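Local coordinates for protein oxidoreductase (Bordetella pertussis, PDB 3Q2K) that probably oxidises the UDP-linked N-acetylglucosamine uronic acid with an NAD cofactor, an early step toward 2,3-diacetamido-2,3-dideoxy-D-mannuronic acid, at residues K30-L35 and Q90-A95; D131-V136 and E344-L349; G168-I173 and I272-E277; K278-V283 and I291-F296. One frame throughout, in Å; residues are numbered along the deposited sequence.

How the interactions relate
Interaction 1 lies in the parallel sheet of the NAD-binding Rossmann domain, at the join of neighbouring strands 31-36 and 95-98. About 23 Å away, centre to centre, interaction 2 packs helix 129-142 of that domain against helix 342-361, from the C-terminal part of the chain. The loop closed by interaction 2 contains interactions 3 and 4, whose centres are about 9 Å apart. Both belong to the large mixed sheet, where strands 269-276 and 279-284 are neighbours, and both touch the third subunit. Interaction 1 is thus far from that sheet, about 43 Å between centres and across the chain's centre, while interaction 2 is one place where the two parts meet.

Interaction 1. Residues K30-L35 and Q90-A95; sequences KIRFGL and QGNADA
The side chain of D94 lies beside R32, its carboxylate drawn back against the backbone of strand 31-36. OD2 of D94 accepts a hydrogen bond of 2.8 Å from R32 N, met on its anti side and 25° out of the carboxylate plane. The first torsion of D94, with CG anti to the carbonyl carbon (chi1 -63°), is what brings OD2 to this amide. A95 N gives a weak bond to R32 O, and G34 N donates to A95 O at 2.8 Å to begin the parallel pairing.

The R32 guanidinium is nearly parallel to the D94 carboxylate, 14° between planes, yet NE stays 4.1 Å from OD2. The opposite charges may attract, but OD2 lies well out of the guanidinium plane and no N-H points at it. D94 OD1 instead has R29 as its salt-bridge partner. On the face that carries F33 and A95, CD1 of F33 touches CB of A95 at 4.1 Å, while Y325 meets the F33 ring edge to face. This pairing of the first strand with the fourth, entered from the loop after helix 84-90, is characteristic of the Rossmann fold.

Interaction 2. Residues D131-V136 and E344-L349; sequences DGKRMV and EGLQSL
G132 is the first residue of 131-136 to meet helix 344-349, and its bare backbone receives two leucine methyls. CD2 of L346 rests 3.6 Å from the carbonyl carbon of G132, and CD2 of L349 lies 3.8 Å from G132 CA. With no side chain on G132, both methyls lie directly against the helix backbone. K133 follows: its N is 3.7 Å from L346 CD2, but beyond CG the chain leaves the contact, and NZ forms a salt bridge with E130.

One turn on from G132, V136 meets L346 tip to tip, CG2 to CD1 at 3.7 Å. L346 holds CG anti to its carbonyl carbon (chi1 -73°), which directs its two branches across the interface, CD2 over the glycine and CD1 against the valine. The contact is van der Waals packing, with no hydrogen bond across it, and M125 and W129 add to the surroundings of L346. The two segments run antiparallel, their axes 174° apart in direction and 10.3 Å at closest approach. This is a helix-helix interface between the Rossmann domain and the C-terminal part of a Gfo/Idh/MocA-family oxidoreductase.

Interaction 3. Residues G168-I173 and I272-E277; sequences GRFGRI and ITILGE
I274 sets its CG2 methyl over one face of the F170 ring, a CH-pi contact 4.2 Å from the ring centroid and 24° off the normal. The methyl is offset toward the rim, near CE1, and the two side chains cross at about a right angle. The same CG2 also takes CD1 of I173 at 3.6 Å. In I274 this branch is anti to the backbone N (CG1 stands at chi1 -63°), which places one methyl between phenyl ring and isoleucine. V161 and I165 of helix 156-166 touch I274 as well.

At the other end the packing gives way to backbone and polar groups. I173 and G276 form an antiparallel non-hydrogen-bonded pair, and E277 N gives R172 O a bond of 3.1 Å, the donor tilted 20° from the carbonyl plane. The exposed E277 stretches along the turn, its OE1 coming to 3.7 Å from R172 N without a hydrogen bond. The R172 guanidinium turns away to the carbonyl of H251, and its side chain packs on L233 of the third subunit.

The inner end therefore relies on apolar packing, whereas a single backbone-to-backbone hydrogen bond between the segments fixes their register at the outer end.

Interaction 4. Residues K278-V283 and I291-F296; sequences KGTVRV and IDEWKF
V281 and W294 stand side by side on the same face of the hairpin, pointing the same way, with CG2 of V281 3.4 Å from CE3 of the indole. F296 crosses the valine obliquely, bringing CZ to within 3.6 Å of that CG2. The two aromatics are also turned against each other: CE2 of F296 lies 3.4 Å above one face of the W294 ring, toward its rim. With CG beside its backbone N (chi1 -72°), the F296 ring leans over strand 279-283 and puts CD1 3.4 Å from G279 CA, where the absence of a side chain gives it room.

These residues belong to the antiparallel beta hairpin at one edge of the large mixed sheet. T280 and K295 exchange both backbone bonds of a hydrogen-bonded pair, T280 N reaching K295 O at 2.7 Å. Further along is a classic beta bulge: D292 N and, weakly, E293 N both donate to R282 O.

On the opposite face T280 and K295 run alongside each other, CG2 to CD at 4.0 Å. The extended R282 carries its guanidinium on to salt bridges with E269 of its own chain and E269 of the third subunit, and T280 OG1 bonds Y264 O of that same subunit.

Interaction 1. Residues K30-L35 and Q90-A95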
loop_
_atom_site.group_PDB
_atom_site.type_symbol
_atom_site.label_atom_id
_atom_site.label_comp_id
_atom_site.label_asym_id
_atom_site.label_seq_id
_atom_site.Cartn_x
_atom_site.Cartn_y
_atom_site.Cartn_z
ATOM N N LYS C 30 36.048 -27.400 38.153
ATOM C CA LYS C 30 34.660 -27.377 37.698
ATOM C C LYS C 30 34.127 -25.982 37.365
ATOM O O LYS C 30 34.431 -25.005 38.054
ATOM C CB LYS C 30 33.756 -28.062 38.724
ATOM C CG LYS C 30 34.120 -29.523 38.941
ATOM C CD LYS C 30 33.222 -30.179 39.973
ATOM C CE LYS C 30 33.717 -29.906 41.383
ATOM N NZ LYS C 30 32.726 -30.466 42.342
ATOM N N ILE C 31 33.324 -25.896 36.309
ATOM C CA ILE C 31 32.645 -24.658 35.945
ATOM C C ILE C 31 31.726 -24.236 37.090
ATOM O O ILE C 31 30.910 -25.036 37.546
ATOM C CB ILE C 31 31.757 -24.873 34.699
ATOM C CG1 ILE C 31 32.616 -25.183 33.471
ATOM C CG2 ILE C 31 30.950 -23.615 34.368
ATOM C CD1 ILE C 31 33.384 -23.965 32.991
ATOM N N ARG C 32 31.801 -22.966 37.486
ATOM C CA ARG C 32 30.839 -22.388 38.420
ATOM C C ARG C 32 29.654 -21.659 37.776
ATOM O O ARG C 32 29.796 -20.563 37.228
ATOM C CB ARG C 32 31.534 -21.393 39.349
ATOM C CG ARG C 32 32.096 -21.962 40.647
ATOM C CD ARG C 32 33.583 -22.291 40.612
ATOM N NE ARG C 32 34.448 -21.114 40.591
ATOM C CZ ARG C 32 35.675 -21.064 41.103
ATOM N NH1 ARG C 32 36.207 -22.112 41.716
ATOM N NH2 ARG C 32 36.388 -19.949 41.027
ATOM N N PHE C 33 28.468 -22.248 37.892
ATOM C CA PHE C 33 27.217 -21.706 37.365
ATOM C C PHE C 33 26.383 -20.982 38.414
ATOM O O PHE C 33 26.300 -21.420 39.559
ATOM C CB PHE C 33 26.278 -22.816 36.896
ATOM C CG PHE C 33 26.599 -23.365 35.539
ATOM C CD1 PHE C 33 26.260 -22.668 34.397
ATOM C CD2 PHE C 33 27.199 -24.602 35.418
ATOM C CE1 PHE C 33 26.526 -23.202 33.157
ATOM C CE2 PHE C 33 27.475 -25.137 34.181
ATOM C CZ PHE C 33 27.141 -24.432 33.051
ATOM N N GLY C 34 25.691 -19.933 37.986
ATOM C CA GLY C 34 24.719 -19.258 38.838
ATOM C C GLY C 34 23.373 -19.320 38.150
ATOM O O GLY C 34 23.298 -19.157 36.933
ATOM N N LEU C 35 22.327 -19.577 38.929
ATOM C CA LEU C 35 20.967 -19.617 38.408
ATOM C C LEU C 35 20.158 -18.406 38.863
ATOM O O LEU C 35 20.104 -18.082 40.050
ATOM C CB LEU C 35 20.286 -20.916 38.843
ATOM C CG LEU C 35 18.827 -21.078 38.408
ATOM C CD1 LEU C 35 18.760 -21.129 36.899
ATOM C CD2 LEU C 35 18.227 -22.364 38.967
ATOM N N GLN C 90 28.634 -9.862 44.822
ATOM C CA GLN C 90 29.310 -10.699 45.798
ATOM C C GLN C 90 29.619 -12.097 45.275
ATOM O O GLN C 90 30.455 -12.801 45.833
ATOM C CB GLN C 90 28.445 -10.700 47.060
ATOM C CG GLN C 90 28.309 -9.263 47.548
ATOM C CD GLN C 90 27.325 -9.056 48.682
ATOM O OE1 GLN C 90 26.111 -9.141 48.492
ATOM N NE2 GLN C 90 27.847 -8.739 49.862
ATOM N N GLY C 91 28.979 -12.508 44.188
ATOM C CA GLY C 91 29.180 -13.877 43.717
ATOM C C GLY C 91 30.389 -14.041 42.815
ATOM O O GLY C 91 30.936 -13.052 42.329
ATOM N N ASN C 92 30.818 -15.277 42.577
ATOM C CA ASN C 92 31.873 -15.534 41.598
ATOM C C ASN C 92 31.527 -16.511 40.470
ATOM O O ASN C 92 32.433 -17.141 39.922
ATOM C CB ASN C 92 33.119 -16.039 42.331
ATOM C CG ASN C 92 32.999 -17.500 42.732
ATOM O OD1 ASN C 92 33.874 -18.309 42.421
ATOM N ND2 ASN C 92 31.896 -17.865 43.372
ATOM N N ALA C 93 30.252 -16.695 40.127
ATOM C CA ALA C 93 29.885 -17.695 39.121
ATOM C C ALA C 93 30.515 -17.362 37.772
ATOM O O ALA C 93 30.735 -16.182 37.480
ATOM C CB ALA C 93 28.372 -17.842 38.993
ATOM N N ASP C 94 30.884 -18.377 36.992
ATOM C CA ASP C 94 31.583 -18.135 35.725
ATOM C C ASP C 94 30.579 -17.777 34.642
ATOM O O ASP C 94 30.900 -17.070 33.683
ATOM C CB ASP C 94 32.366 -19.348 35.210
ATOM C CG ASP C 94 33.474 -19.737 36.173
ATOM O OD1 ASP C 94 34.277 -18.843 36.521
ATOM O OD2 ASP C 94 33.529 -20.905 36.615
ATOM N N ALA C 95 29.362 -18.261 34.863
ATOM C CA ALA C 95 28.251 -18.154 33.925
ATOM C C ALA C 95 26.921 -18.063 34.666
ATOM O O ALA C 95 26.641 -18.826 35.588
ATOM C CB ALA C 95 28.246 -19.362 33.001
#

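Interaction 2. Residues D131-V136 and E344-L349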
loop_
_atom_site.group_PDB
_atom_site.type_symbol
_atom_site.label_atom_id
_atom_site.label_comp_id
_atom_site.label_asym_id
_atom_site.label_seq_id
_atom_site.Cartn_x
_atom_site.Cartn_y
_atom_site.Cartn_z
ATOM N N ASP C 131 15.789 -5.581 21.694
ATOM C CA ASP C 131 16.388 -5.925 22.983
ATOM C C ASP C 131 17.303 -7.101 22.690
ATOM O O ASP C 131 18.394 -7.224 23.251
ATOM C CB ASP C 131 15.374 -6.342 24.055
ATOM C CG ASP C 131 14.437 -5.213 24.457
ATOM O OD1 ASP C 131 14.730 -4.060 24.094
ATOM O OD2 ASP C 131 13.399 -5.435 25.117
ATOM N N GLY C 132 16.839 -8.006 21.840
ATOM C CA GLY C 132 17.680 -9.152 21.507
ATOM C C GLY C 132 18.960 -8.743 20.787
ATOM O O GLY C 132 20.019 -9.296 21.085
ATOM N N LYS C 133 18.903 -7.808 19.838
ATOM C CA LYS C 133 20.130 -7.226 19.292
ATOM C C LYS C 133 21.069 -6.615 20.338
ATOM O O LYS C 133 22.289 -6.794 20.287
ATOM C CB LYS C 133 19.856 -6.228 18.165
ATOM C CG LYS C 133 19.384 -6.891 16.865
ATOM C CD LYS C 133 19.325 -5.940 15.672
ATOM C CE LYS C 133 18.387 -4.802 16.033
ATOM N NZ LYS C 133 17.863 -3.998 14.897
ATOM N N ARG C 134 20.518 -5.870 21.288
ATOM C CA ARG C 134 21.320 -5.226 22.321
ATOM C C ARG C 134 21.973 -6.265 23.229
ATOM O O ARG C 134 23.144 -6.097 23.571
ATOM C CB ARG C 134 20.435 -4.312 23.160
ATOM C CG ARG C 134 20.830 -2.853 23.140
ATOM C CD ARG C 134 20.072 -2.192 24.277
ATOM N NE ARG C 134 18.636 -2.451 24.192
ATOM C CZ ARG C 134 17.794 -1.932 23.299
ATOM N NH1 ARG C 134 16.506 -2.254 23.327
ATOM N NH2 ARG C 134 18.209 -1.095 22.357
ATOM N N MET C 135 21.260 -7.328 23.596
ATOM C CA MET C 135 21.859 -8.435 24.356
ATOM C C MET C 135 23.099 -8.903 23.605
ATOM O O MET C 135 24.188 -8.921 24.178
ATOM C CB MET C 135 20.967 -9.685 24.410
ATOM C CG MET C 135 19.642 -9.586 25.128
ATOM S SD MET C 135 18.894 -11.180 24.753
ATOM C CE MET C 135 19.853 -12.255 25.819
ATOM N N VAL C 136 22.939 -9.356 22.363
ATOM C CA VAL C 136 24.078 -9.780 21.545
ATOM C C VAL C 136 25.238 -8.790 21.426
ATOM O O VAL C 136 26.428 -9.100 21.560
ATOM C CB VAL C 136 23.635 -10.153 20.123
ATOM C CG1 VAL C 136 24.798 -10.677 19.292
ATOM C CG2 VAL C 136 22.534 -11.183 20.244
ATOM N N GLU C 344 22.563 -17.428 16.672
ATOM C CA GLU C 344 21.650 -18.555 16.514
ATOM C C GLU C 344 20.250 -18.206 17.018
ATOM O O GLU C 344 19.248 -18.495 16.362
ATOM C CB GLU C 344 22.158 -19.728 17.352
ATOM C CG GLU C 344 22.336 -21.026 16.600
ATOM C CD GLU C 344 22.517 -20.762 15.124
ATOM O OE1 GLU C 344 21.727 -21.352 14.371
ATOM O OE2 GLU C 344 23.372 -19.947 14.720
ATOM N N GLY C 345 20.210 -17.549 18.174
ATOM C CA GLY C 345 18.984 -17.208 18.897
ATOM C C GLY C 345 18.261 -16.024 18.283
ATOM O O GLY C 345 17.034 -15.959 18.338
ATOM N N LEU C 346 19.010 -15.130 17.640
ATOM C CA LEU C 346 18.401 -14.023 16.905
ATOM C C LEU C 346 17.647 -14.539 15.683
ATOM O O LEU C 346 16.662 -13.942 15.264
ATOM C CB LEU C 346 19.433 -12.973 16.486
ATOM C CG LEU C 346 20.084 -12.001 17.473
ATOM C CD1 LEU C 346 21.195 -11.186 16.762
ATOM C CD2 LEU C 346 19.021 -11.097 18.075
ATOM N N GLN C 347 18.094 -15.655 15.116
ATOM C CA GLN C 347 17.493 -16.159 13.894
ATOM C C GLN C 347 16.021 -16.427 14.207
ATOM O O GLN C 347 15.117 -15.966 13.514
ATOM C CB GLN C 347 18.193 -17.448 13.461
ATOM C CG GLN C 347 18.670 -17.485 12.030
ATOM C CD GLN C 347 19.557 -16.310 11.660
ATOM O OE1 GLN C 347 20.479 -16.472 10.867
ATOM N NE2 GLN C 347 19.290 -15.130 12.209
ATOM N N SER C 348 15.714 -17.153 15.273
ATOM C CA SER C 348 14.296 -17.387 15.546
ATOM C C SER C 348 13.615 -16.140 16.137
ATOM O O SER C 348 12.430 -15.900 15.907
ATOM C CB SER C 348 14.228 -18.583 16.492
ATOM O OG SER C 348 14.609 -18.099 17.769
ATOM N N LEU C 349 14.338 -15.303 16.879
ATOM C CA LEU C 349 13.720 -14.065 17.362
ATOM C C LEU C 349 13.259 -13.224 16.173
ATOM O O LEU C 349 12.212 -12.590 16.230
ATOM C CB LEU C 349 14.678 -13.219 18.205
ATOM C CG LEU C 349 14.048 -11.938 18.772
ATOM C CD1 LEU C 349 12.756 -12.272 19.510
ATOM C CD2 LEU C 349 14.971 -11.226 19.775
#

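Interaction 3. Residues G168-I173 and I272-E277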
loop_
_atom_site.group_PDB
_atom_site.type_symbol
_atom_site.label_atom_id
_atom_site.label_comp_id
_atom_site.label_asym_id
_atom_site.label_seq_id
_atom_site.Cartn_x
_atom_site.Cartn_y
_atom_site.Cartn_z
ATOM N N GLY C 168 22.341 -33.255 1.397
ATOM C CA GLY C 168 21.573 -33.189 0.163
ATOM C C GLY C 168 20.659 -34.362 -0.136
ATOM O O GLY C 168 20.214 -34.474 -1.274
ATOM N N ARG C 169 20.322 -35.219 0.827
ATOM C CA ARG C 169 19.397 -36.321 0.524
ATOM C C ARG C 169 17.964 -35.976 0.113
ATOM O O ARG C 169 17.268 -36.793 -0.485
ATOM C CB ARG C 169 19.368 -37.309 1.689
ATOM C CG ARG C 169 20.752 -37.854 2.013
ATOM C CD ARG C 169 20.707 -38.777 3.224
ATOM N NE ARG C 169 19.832 -39.916 2.962
ATOM C CZ ARG C 169 19.291 -40.703 3.887
ATOM N NH1 ARG C 169 18.511 -41.716 3.519
ATOM N NH2 ARG C 169 19.518 -40.455 5.171
ATOM N N PHE C 170 17.465 -34.791 0.449
ATOM C CA PHE C 170 16.116 -34.417 0.046
ATOM C C PHE C 170 16.048 -33.879 -1.369
ATOM O O PHE C 170 14.957 -33.792 -1.931
ATOM C CB PHE C 170 15.551 -33.299 0.917
ATOM C CG PHE C 170 15.013 -33.794 2.216
ATOM C CD1 PHE C 170 13.696 -34.206 2.301
ATOM C CD2 PHE C 170 15.811 -33.832 3.341
ATOM C CE1 PHE C 170 13.191 -34.617 3.511
ATOM C CE2 PHE C 170 15.319 -34.267 4.554
ATOM C CZ PHE C 170 14.004 -34.681 4.627
ATOM N N GLY C 171 17.208 -33.590 -1.947
ATOM C CA GLY C 171 17.221 -32.764 -3.151
ATOM C C GLY C 171 16.601 -31.415 -2.837
ATOM O O GLY C 171 16.540 -30.960 -1.689
ATOM N N ARG C 172 16.082 -30.781 -3.883
ATOM C CA ARG C 172 15.380 -29.505 -3.780
ATOM C C ARG C 172 14.242 -29.687 -2.781
ATOM O O ARG C 172 13.403 -30.550 -3.012
ATOM C CB ARG C 172 14.800 -29.206 -5.162
ATOM C CG ARG C 172 14.144 -27.854 -5.354
ATOM C CD ARG C 172 15.168 -26.803 -4.988
ATOM N NE ARG C 172 14.537 -25.492 -4.989
ATOM C CZ ARG C 172 14.118 -24.899 -6.100
ATOM N NH1 ARG C 172 13.587 -23.683 -6.044
ATOM N NH2 ARG C 172 14.233 -25.542 -7.253
ATOM N N ILE C 173 14.228 -28.943 -1.680
ATOM C CA ILE C 173 13.144 -28.936 -0.702
ATOM C C ILE C 173 11.924 -28.151 -1.175
ATOM O O ILE C 173 12.020 -27.010 -1.617
ATOM C CB ILE C 173 13.655 -28.367 0.620
ATOM C CG1 ILE C 173 14.834 -29.238 1.044
ATOM C CG2 ILE C 173 12.574 -28.358 1.693
ATOM C CD1 ILE C 173 14.531 -29.930 2.323
ATOM N N ILE C 272 6.743 -31.774 12.433
ATOM C CA ILE C 272 7.352 -31.216 11.233
ATOM C C ILE C 272 7.357 -32.222 10.087
ATOM O O ILE C 272 7.654 -33.405 10.251
ATOM C CB ILE C 272 8.748 -30.603 11.429
ATOM C CG1 ILE C 272 9.222 -30.004 10.103
ATOM C CG2 ILE C 272 9.765 -31.620 11.930
ATOM C CD1 ILE C 272 10.120 -28.794 10.325
ATOM N N THR C 273 6.936 -31.763 8.917
ATOM C CA THR C 273 6.926 -32.604 7.729
ATOM C C THR C 273 7.744 -31.845 6.697
ATOM O O THR C 273 7.462 -30.664 6.469
ATOM C CB THR C 273 5.517 -32.598 7.137
ATOM O OG1 THR C 273 4.675 -33.385 7.980
ATOM C CG2 THR C 273 5.532 -33.249 5.781
ATOM N N ILE C 274 8.759 -32.491 6.128
ATOM C CA ILE C 274 9.530 -31.877 5.059
ATOM C C ILE C 274 9.395 -32.689 3.784
ATOM O O ILE C 274 9.679 -33.884 3.799
ATOM C CB ILE C 274 11.002 -31.738 5.472
ATOM C CG1 ILE C 274 11.092 -30.811 6.682
ATOM C CG2 ILE C 274 11.857 -31.106 4.376
ATOM C CD1 ILE C 274 12.408 -30.994 7.416
ATOM N N LEU C 275 8.984 -32.052 2.695
ATOM C CA LEU C 275 8.804 -32.771 1.435
ATOM C C LEU C 275 9.797 -32.271 0.398
ATOM O O LEU C 275 9.838 -31.067 0.189
ATOM C CB LEU C 275 7.402 -32.514 0.881
ATOM C CG LEU C 275 6.327 -33.006 1.853
ATOM C CD1 LEU C 275 4.921 -32.885 1.289
ATOM C CD2 LEU C 275 6.635 -34.478 2.107
ATOM N N GLY C 276 10.577 -33.151 -0.223
ATOM C CA GLY C 276 11.458 -32.800 -1.331
ATOM C C GLY C 276 11.464 -33.698 -2.555
ATOM O O GLY C 276 10.668 -34.623 -2.709
ATOM N N GLU C 277 12.340 -33.380 -3.499
ATOM C CA GLU C 277 12.399 -34.091 -4.769
ATOM C C GLU C 277 12.674 -35.581 -4.580
ATOM O O GLU C 277 12.073 -36.402 -5.270
ATOM C CB GLU C 277 13.535 -33.483 -5.583
ATOM C CG GLU C 277 13.602 -33.913 -7.029
ATOM C CD GLU C 277 14.973 -33.556 -7.568
ATOM O OE1 GLU C 277 15.607 -32.628 -7.016
ATOM O OE2 GLU C 277 15.413 -34.221 -8.529
#

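Interaction 4. Residues K278-V283 and I291-F296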
loop_
_atom_site.group_PDB
_atom_site.type_symbol
_atom_site.label_atom_id
_atom_site.label_comp_id
_atom_site.label_asym_id
_atom_site.label_seq_id
_atom_site.Cartn_x
_atom_site.Cartn_y
_atom_site.Cartn_z
ATOM N N LYS C 278 13.516 -35.911 -3.605
ATOM C CA LYS C 278 13.893 -37.303 -3.407
ATOM C C LYS C 278 13.829 -37.722 -1.950
ATOM O O LYS C 278 14.497 -38.693 -1.605
ATOM C CB LYS C 278 15.346 -37.555 -3.815
ATOM C CG LYS C 278 15.966 -36.624 -4.839
ATOM C CD LYS C 278 17.462 -36.537 -4.581
ATOM C CE LYS C 278 18.263 -37.214 -5.679
ATOM N NZ LYS C 278 19.710 -36.926 -5.474
ATOM N N GLY C 279 13.078 -37.006 -1.120
ATOM C CA GLY C 279 13.048 -37.313 0.306
ATOM C C GLY C 279 11.684 -36.888 0.823
ATOM O O GLY C 279 11.077 -35.909 0.400
ATOM N N THR C 280 11.144 -37.648 1.764
ATOM C CA THR C 280 9.925 -37.261 2.447
ATOM C C THR C 280 10.121 -37.611 3.917
ATOM O O THR C 280 10.516 -38.717 4.274
ATOM C CB THR C 280 8.788 -38.103 1.868
ATOM O OG1 THR C 280 8.328 -37.460 0.672
ATOM C CG2 THR C 280 7.707 -38.276 2.929
ATOM N N VAL C 281 9.936 -36.656 4.817
ATOM C CA VAL C 281 10.145 -36.949 6.227
ATOM C C VAL C 281 9.038 -36.296 7.047
ATOM O O VAL C 281 8.629 -35.164 6.782
ATOM C CB VAL C 281 11.544 -36.542 6.742
ATOM C CG1 VAL C 281 11.597 -36.429 8.253
ATOM C CG2 VAL C 281 12.531 -37.626 6.326
ATOM N N ARG C 282 8.563 -37.042 8.038
ATOM C CA ARG C 282 7.585 -36.516 8.978
ATOM C C ARG C 282 7.988 -36.926 10.389
ATOM O O ARG C 282 8.334 -38.071 10.680
ATOM C CB ARG C 282 6.175 -36.969 8.600
ATOM C CG ARG C 282 5.143 -36.726 9.687
ATOM C CD ARG C 282 3.768 -36.686 9.050
ATOM N NE ARG C 282 2.826 -36.086 9.985
ATOM C CZ ARG C 282 1.807 -35.338 9.578
ATOM N NH1 ARG C 282 0.971 -34.805 10.462
ATOM N NH2 ARG C 282 1.668 -35.126 8.274
ATOM N N VAL C 283 8.011 -35.927 11.260
ATOM C CA VAL C 283 8.396 -36.127 12.644
ATOM C C VAL C 283 7.156 -35.691 13.412
ATOM O O VAL C 283 6.856 -34.500 13.511
ATOM C CB VAL C 283 9.650 -35.342 13.091
ATOM C CG1 VAL C 283 10.202 -35.907 14.398
ATOM C CG2 VAL C 283 10.798 -35.374 12.084
ATOM N N ILE C 291 9.551 -40.286 14.705
ATOM C CA ILE C 291 9.609 -40.168 13.256
ATOM C C ILE C 291 8.574 -41.121 12.678
ATOM O O ILE C 291 8.701 -42.329 12.866
ATOM C CB ILE C 291 11.008 -40.585 12.776
ATOM C CG1 ILE C 291 12.034 -39.523 13.169
ATOM C CG2 ILE C 291 11.079 -40.837 11.277
ATOM C CD1 ILE C 291 13.427 -39.944 12.760
ATOM N N ASP C 292 7.620 -40.603 11.912
ATOM C CA ASP C 292 6.582 -41.433 11.302
ATOM C C ASP C 292 6.783 -41.816 9.840
ATOM O O ASP C 292 6.466 -42.937 9.447
ATOM C CB ASP C 292 5.191 -40.806 11.427
ATOM C CG ASP C 292 4.709 -40.779 12.854
ATOM O OD1 ASP C 292 4.905 -41.774 13.586
ATOM O OD2 ASP C 292 4.161 -39.722 13.217
ATOM N N GLU C 293 7.247 -40.883 9.017
ATOM C CA GLU C 293 7.400 -41.195 7.600
ATOM C C GLU C 293 8.855 -40.878 7.278
ATOM O O GLU C 293 9.506 -40.001 7.847
ATOM C CB GLU C 293 6.405 -40.427 6.720
ATOM C CG GLU C 293 5.755 -41.259 5.612
ATOM C CD GLU C 293 4.487 -41.995 6.022
ATOM O OE1 GLU C 293 3.844 -41.602 7.023
ATOM O OE2 GLU C 293 4.107 -42.963 5.325
ATOM N N TRP C 294 9.431 -41.686 6.401
ATOM C CA TRP C 294 10.853 -41.494 6.175
ATOM C C TRP C 294 11.161 -42.295 4.916
ATOM O O TRP C 294 11.265 -43.518 4.970
ATOM C CB TRP C 294 11.652 -41.873 7.425
ATOM C CG TRP C 294 13.155 -41.891 7.270
ATOM C CD1 TRP C 294 13.898 -42.782 6.546
ATOM C CD2 TRP C 294 14.092 -40.945 7.802
ATOM N NE1 TRP C 294 15.235 -42.465 6.610
ATOM C CE2 TRP C 294 15.376 -41.330 7.364
ATOM C CE3 TRP C 294 13.965 -39.792 8.582
ATOM C CZ2 TRP C 294 16.528 -40.620 7.704
ATOM C CZ3 TRP C 294 15.104 -39.077 8.895
ATOM C CH2 TRP C 294 16.374 -39.495 8.468
ATOM N N LYS C 295 11.210 -41.600 3.782
ATOM C CA LYS C 295 11.407 -42.202 2.470
ATOM C C LYS C 295 12.375 -41.354 1.652
ATOM O O LYS C 295 12.089 -40.163 1.550
ATOM C CB LYS C 295 10.062 -42.181 1.747
ATOM C CG LYS C 295 8.902 -42.729 2.569
ATOM C CD LYS C 295 7.584 -42.155 2.065
ATOM C CE LYS C 295 6.363 -43.004 2.377
ATOM N NZ LYS C 295 5.347 -42.665 1.337
ATOM N N PHE C 296 13.419 -41.958 1.080
ATOM C CA PHE C 296 14.507 -41.339 0.319
ATOM C C PHE C 296 14.882 -42.103 -0.948
ATOM O O PHE C 296 14.748 -43.324 -0.999
ATOM C CB PHE C 296 15.764 -41.194 1.176
ATOM C CG PHE C 296 15.630 -40.123 2.213
ATOM C CD1 PHE C 296 15.719 -38.782 1.864
ATOM C CD2 PHE C 296 15.408 -40.473 3.534
ATOM C CE1 PHE C 296 15.535 -37.791 2.831
ATOM C CE2 PHE C 296 15.215 -39.501 4.503
ATOM C CZ PHE C 296 15.297 -38.155 4.153
#